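Local coordinates for protein putative HAD-hydrolase YfnB (Bacillus subtilis, PDB 3ED5) that is a putative hydrolase of the haloacid dehalogenase (HAD) superfamily, possibly a 5'-nucleotidase, probably acting through an aspartate nucleophile, at residues 157-169 / 187-199. Sequence-based numbering, arbitrary orientation. Where two conformers were deposited one is given.
Sequences QKPMKEYFNYVFE and TADIKGGQLAGLD. With FMT (formic acid), chain D; FMT (formic acid), chain C.
Lys-158 and Asp-189 meet in the presumed active site of a HAD Rossmann-like domain, consistent with the conserved lysine and a motif IV acid of the family. Lys-158 NZ lies 2.7 Å from Asp-189 OD1 in a salt bridge that uses the syn lone pair of the carboxylate. The same ammonium group also bridges to Asp-13, the nucleophile by similarity, and bonds to Val-124 O, while Asp-189 OD2 takes the backbone N-H of Ser-185; both charged groups are thus held from several directions. A bend at chi3 (-78°) brings NZ obliquely across to OD1, and CB rests on Ala-188 CB.

Behind the site, a cis peptide bond precedes Pro-159, whose ring wedges against the helix: CB is 3.5 Å from Gly-192 CA, and CG touches Lys-191 CD. Having no side chain, Gly-192 leaves room for Pro-159 and Phe-164 against its CA, and the chains close to 3.7 Å between its CA and Pro-159 CA. Phe-164 brings CE2 to 3.5 Å from Gly-192 CA, its CB against Ala-196 CB, while Tyr-163 CD2 covers one ring face. One turn on, Phe-168 presents its ring edge to Leu-198, CZ to CD1 3.8 Å; Leu-198 N bonds back to Gly-193 O in the Schellman motif that closes the helix at Gly-197, with positive phi.

Helices 161-169 and 187-195 cross at -71°, their axes 9.4 Å apart. Phe-164 reaches Ile-181 and Leu-198 reaches Thr-179 on strand 179-183 of the parallel sheet, while helix 42-60 meets Pro-159 and Ala-188 through Glu-60.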
loop_
_atom_site.group_PDB
_atom_site.type_symbol
_atom_site.label_atom_id
_atom_site.label_comp_id
_atom_site.label_asym_id
_atom_site.label_seq_id
_atom_site.Cartn_x
_atom_site.Cartn_y
_atom_site.Cartn_z
ATOM N N GLN A 157 -3.300 12.615 -1.651
ATOM C CA GLN A 157 -2.967 11.194 -1.606
ATOM C C GLN A 157 -1.576 11.043 -2.186
ATOM O O GLN A 157 -1.174 11.862 -2.981
ATOM C CB GLN A 157 -4.003 10.343 -2.409
ATOM C CG GLN A 157 -4.126 10.646 -3.907
ATOM C CD GLN A 157 -4.777 11.983 -4.242
ATOM O OE1 GLN A 157 -5.700 12.448 -3.552
ATOM N NE2 GLN A 157 -4.290 12.632 -5.324
ATOM N N LYS A 158 -0.855 9.994 -1.803
ATOM C CA LYS A 158 0.382 9.640 -2.521
ATOM C C LYS A 158 0.034 9.466 -4.013
ATOM O O LYS A 158 -1.020 8.863 -4.339
ATOM C CB LYS A 158 1.018 8.342 -1.994
ATOM C CG LYS A 158 1.256 8.228 -0.482
ATOM C CD LYS A 158 2.064 6.910 -0.173
ATOM C CE LYS A 158 1.179 5.743 -0.224
ATOM N NZ LYS A 158 1.858 4.497 0.214
ATOM N N PRO A 159 0.883 9.978 -4.925
ATOM C CA PRO A 159 2.232 10.545 -4.708
ATOM C C PRO A 159 2.306 12.071 -4.510
ATOM O O PRO A 159 3.418 12.652 -4.520
ATOM C CB PRO A 159 2.938 10.214 -6.018
ATOM C CG PRO A 159 1.856 10.445 -7.030
ATOM C CD PRO A 159 0.628 9.789 -6.369
HETATM N N MSE A 160 1.165 12.728 -4.352
HETATM C CA MSE A 160 1.119 14.209 -4.299
HETATM C C MSE A 160 2.057 14.783 -3.247
HETATM O O MSE A 160 2.057 14.341 -2.099
HETATM C CB MSE A 160 -0.299 14.719 -4.039
HETATM C CG MSE A 160 -1.311 14.327 -5.133
HETATM SE SE MSE A 160 -0.795 14.869 -6.969
HETATM C CE MSE A 160 0.078 13.265 -7.570
ATOM N N LYS A 161 2.841 15.778 -3.656
ATOM C CA LYS A 161 3.724 16.495 -2.733
ATOM C C LYS A 161 2.954 16.983 -1.497
ATOM O O LYS A 161 3.466 16.904 -0.374
ATOM C CB LYS A 161 4.477 17.609 -3.490
ATOM C CG LYS A 161 3.593 18.688 -4.147
ATOM C CD LYS A 161 4.400 19.673 -5.016
ATOM C CE LYS A 161 3.537 20.839 -5.539
ATOM N NZ LYS A 161 4.398 21.850 -6.234
ATOM N N GLU A 162 1.693 17.407 -1.657
ATOM C CA GLU A 162 0.988 17.903 -0.470
ATOM C C GLU A 162 0.639 16.811 0.556
ATOM O O GLU A 162 0.477 17.076 1.747
ATOM C CB GLU A 162 -0.226 18.736 -0.861
ATOM C CG GLU A 162 0.090 19.958 -1.779
ATOM C CD GLU A 162 0.088 19.635 -3.291
ATOM O OE1 GLU A 162 0.162 18.443 -3.697
ATOM O OE2 GLU A 162 -0.012 20.605 -4.107
ATOM N N TYR A 163 0.473 15.576 0.102
ATOM C CA TYR A 163 0.358 14.489 1.067
ATOM C C TYR A 163 1.657 14.406 1.927
ATOM O O TYR A 163 1.625 14.325 3.165
ATOM C CB TYR A 163 0.073 13.147 0.377
ATOM C CG TYR A 163 0.240 11.985 1.327
ATOM C CD1 TYR A 163 -0.819 11.578 2.150
ATOM C CD2 TYR A 163 1.479 11.320 1.446
ATOM C CE1 TYR A 163 -0.664 10.496 3.059
ATOM C CE2 TYR A 163 1.658 10.254 2.361
ATOM C CZ TYR A 163 0.590 9.861 3.164
ATOM O OH TYR A 163 0.748 8.808 4.044
ATOM N N PHE A 164 2.800 14.423 1.262
ATOM C CA PHE A 164 4.054 14.343 2.014
ATOM C C PHE A 164 4.287 15.546 2.910
ATOM O O PHE A 164 4.792 15.386 4.007
ATOM C CB PHE A 164 5.218 14.059 1.083
ATOM C CG PHE A 164 5.163 12.668 0.538
ATOM C CD1 PHE A 164 5.562 11.595 1.335
ATOM C CD2 PHE A 164 4.626 12.415 -0.723
ATOM C CE1 PHE A 164 5.458 10.276 0.873
ATOM C CE2 PHE A 164 4.522 11.097 -1.194
ATOM C CZ PHE A 164 4.955 10.032 -0.397
ATOM N N ASN A 165 3.845 16.724 2.480
ATOM C CA ASN A 165 3.993 17.915 3.353
ATOM C C ASN A 165 3.292 17.678 4.674
ATOM O O ASN A 165 3.781 18.062 5.749
ATOM C CB ASN A 165 3.372 19.177 2.744
ATOM C CG ASN A 165 4.114 19.694 1.535
ATOM O OD1 ASN A 165 5.269 19.317 1.264
ATOM N ND2 ASN A 165 3.459 20.582 0.797
ATOM N N TYR A 166 2.098 17.089 4.583
ATOM C CA TYR A 166 1.284 16.790 5.741
ATOM C C TYR A 166 2.016 15.850 6.714
ATOM O O TYR A 166 2.069 16.107 7.942
ATOM C CB TYR A 166 -0.057 16.159 5.265
ATOM C CG TYR A 166 -0.982 15.769 6.394
ATOM C CD1 TYR A 166 -2.093 16.555 6.713
ATOM C CD2 TYR A 166 -0.777 14.582 7.111
ATOM C CE1 TYR A 166 -2.951 16.182 7.769
ATOM C CE2 TYR A 166 -1.608 14.213 8.148
ATOM C CZ TYR A 166 -2.683 15.007 8.469
ATOM O OH TYR A 166 -3.509 14.617 9.505
ATOM N N VAL A 167 2.610 14.798 6.154
ATOM C CA VAL A 167 3.385 13.814 6.926
ATOM C C VAL A 167 4.598 14.498 7.571
ATOM O O VAL A 167 4.855 14.325 8.777
ATOM C CB VAL A 167 3.895 12.710 6.023
ATOM C CG1 VAL A 167 4.863 11.744 6.771
ATOM C CG2 VAL A 167 2.688 11.932 5.463
ATOM N N PHE A 168 5.330 15.248 6.767
ATOM C CA PHE A 168 6.585 15.881 7.285
ATOM C C PHE A 168 6.343 16.848 8.436
ATOM O O PHE A 168 7.151 16.927 9.372
ATOM C CB PHE A 168 7.359 16.586 6.167
ATOM C CG PHE A 168 7.767 15.680 5.031
ATOM C CD1 PHE A 168 7.737 14.289 5.162
ATOM C CD2 PHE A 168 8.210 16.242 3.832
ATOM C CE1 PHE A 168 8.146 13.455 4.115
ATOM C CE2 PHE A 168 8.619 15.420 2.763
ATOM C CZ PHE A 168 8.577 14.020 2.908
ATOM N N GLU A 169 5.234 17.586 8.370
ATOM C CA GLU A 169 4.909 18.545 9.428
ATOM C C GLU A 169 4.624 17.820 10.745
ATOM O O GLU A 169 4.647 18.410 11.790
ATOM C CB GLU A 169 3.702 19.391 9.008
ATOM C CG GLU A 169 3.985 20.408 7.914
ATOM C CD GLU A 169 5.089 21.423 8.283
ATOM O OE1 GLU A 169 4.990 22.084 9.339
ATOM O OE2 GLU A 169 6.073 21.552 7.508
ATOM N N THR A 187 4.341 4.351 -8.660
ATOM C CA THR A 187 3.562 5.561 -8.838
ATOM C C THR A 187 3.197 6.278 -7.546
ATOM O O THR A 187 3.142 7.511 -7.556
ATOM C CB THR A 187 2.291 5.332 -9.686
ATOM O OG1 THR A 187 1.458 4.348 -9.060
ATOM C CG2 THR A 187 2.648 4.844 -11.107
ATOM N N ALA A 188 2.939 5.549 -6.464
ATOM C CA ALA A 188 2.546 6.176 -5.209
ATOM C C ALA A 188 3.764 6.385 -4.348
ATOM O O ALA A 188 3.939 7.481 -3.769
ATOM C CB ALA A 188 1.548 5.329 -4.441
ATOM N N ASP A 189 4.595 5.338 -4.230
ATOM C CA ASP A 189 5.699 5.374 -3.224
ATOM C C ASP A 189 6.982 5.934 -3.789
ATOM O O ASP A 189 7.600 6.833 -3.192
ATOM C CB ASP A 189 5.959 3.974 -2.649
ATOM C CG ASP A 189 4.743 3.391 -1.970
ATOM O OD1 ASP A 189 4.134 4.099 -1.139
ATOM O OD2 ASP A 189 4.399 2.229 -2.309
ATOM N N ILE A 190 7.404 5.435 -4.945
ATOM C CA ILE A 190 8.695 5.850 -5.466
ATOM C C ILE A 190 8.615 7.245 -6.077
ATOM O O ILE A 190 9.373 8.126 -5.699
ATOM C CB ILE A 190 9.295 4.814 -6.433
ATOM C CG1 ILE A 190 9.281 3.397 -5.805
ATOM C CG2 ILE A 190 10.683 5.245 -6.862
ATOM C CD1 ILE A 190 9.989 3.274 -4.396
ATOM N N LYS A 191 7.656 7.472 -6.970
ATOM C CA LYS A 191 7.425 8.813 -7.503
ATOM C C LYS A 191 7.106 9.775 -6.356
ATOM O O LYS A 191 7.639 10.867 -6.311
ATOM C CB LYS A 191 6.298 8.821 -8.525
ATOM C CG LYS A 191 6.060 10.202 -9.178
ATOM C CD LYS A 191 4.544 10.312 -9.535
ATOM C CE LYS A 191 4.155 9.500 -10.750
ATOM N NZ LYS A 191 2.870 8.724 -10.504
ATOM N N GLY A 192 6.254 9.342 -5.428
ATOM C CA GLY A 192 5.918 10.145 -4.248
ATOM C C GLY A 192 7.161 10.605 -3.483
ATOM O O GLY A 192 7.363 11.824 -3.243
ATOM N N GLY A 193 8.015 9.649 -3.133
ATOM C CA GLY A 193 9.192 9.986 -2.312
ATOM C C GLY A 193 10.138 10.883 -3.072
ATOM O O GLY A 193 10.667 11.837 -2.506
ATOM N N GLN A 194 10.335 10.591 -4.359
ATOM C CA GLN A 194 11.286 11.306 -5.211
ATOM C C GLN A 194 10.869 12.766 -5.285
ATOM O O GLN A 194 11.680 13.665 -4.989
ATOM C CB GLN A 194 11.246 10.680 -6.607
ATOM C CG GLN A 194 12.418 10.922 -7.512
ATOM C CD GLN A 194 12.132 10.228 -8.842
ATOM O OE1 GLN A 194 12.204 9.007 -8.942
ATOM N NE2 GLN A 194 11.728 11.001 -9.834
ATOM N N LEU A 195 9.598 12.989 -5.614
ATOM C CA LEU A 195 8.952 14.321 -5.655
ATOM C C LEU A 195 9.202 15.106 -4.363
ATOM O O LEU A 195 9.470 16.316 -4.371
ATOM C CB LEU A 195 7.431 14.148 -5.817
ATOM C CG LEU A 195 6.641 14.239 -7.133
ATOM C CD1 LEU A 195 6.226 15.688 -7.414
ATOM C CD2 LEU A 195 7.427 13.660 -8.290
ATOM N N ALA A 196 9.064 14.394 -3.246
ATOM C CA ALA A 196 9.123 14.979 -1.901
ATOM C C ALA A 196 10.540 15.092 -1.330
ATOM O O ALA A 196 10.735 15.515 -0.182
ATOM C CB ALA A 196 8.193 14.150 -0.962
ATOM N N GLY A 197 11.539 14.741 -2.130
ATOM C CA GLY A 197 12.917 14.908 -1.736
ATOM C C GLY A 197 13.456 13.802 -0.847
ATOM O O GLY A 197 14.428 14.032 -0.119
ATOM N N LEU A 198 12.848 12.613 -0.924
ATOM C CA LEU A 198 13.317 11.445 -0.162
ATOM C C LEU A 198 14.045 10.401 -1.004
ATOM O O LEU A 198 13.665 10.139 -2.146
ATOM C CB LEU A 198 12.143 10.732 0.528
ATOM C CG LEU A 198 11.187 11.601 1.364
ATOM C CD1 LEU A 198 10.087 10.737 1.850
ATOM C CD2 LEU A 198 11.964 12.242 2.548
ATOM N N ASP A 199 15.028 9.737 -0.391
ATOM C CA ASP A 199 15.539 8.474 -0.925
ATOM C C ASP A 199 14.383 7.468 -0.907
ATOM O O ASP A 199 13.521 7.507 -0.008
ATOM C CB ASP A 199 16.724 7.947 -0.079
ATOM C CG ASP A 199 17.999 8.745 -0.296
ATOM O OD1 ASP A 199 17.994 9.632 -1.169
ATOM O OD2 ASP A 199 19.004 8.469 0.399
HETATM C C FMT D . -6.226 16.128 -4.753
HETATM O O1 FMT D . -6.161 15.221 -5.632
HETATM O O2 FMT D . -6.893 16.085 -3.688
HETATM C C FMT C . -0.581 3.319 -1.670
HETATM O O1 FMT C . -1.552 2.800 -2.193
HETATM O O2 FMT C . -0.650 3.640 -0.484
#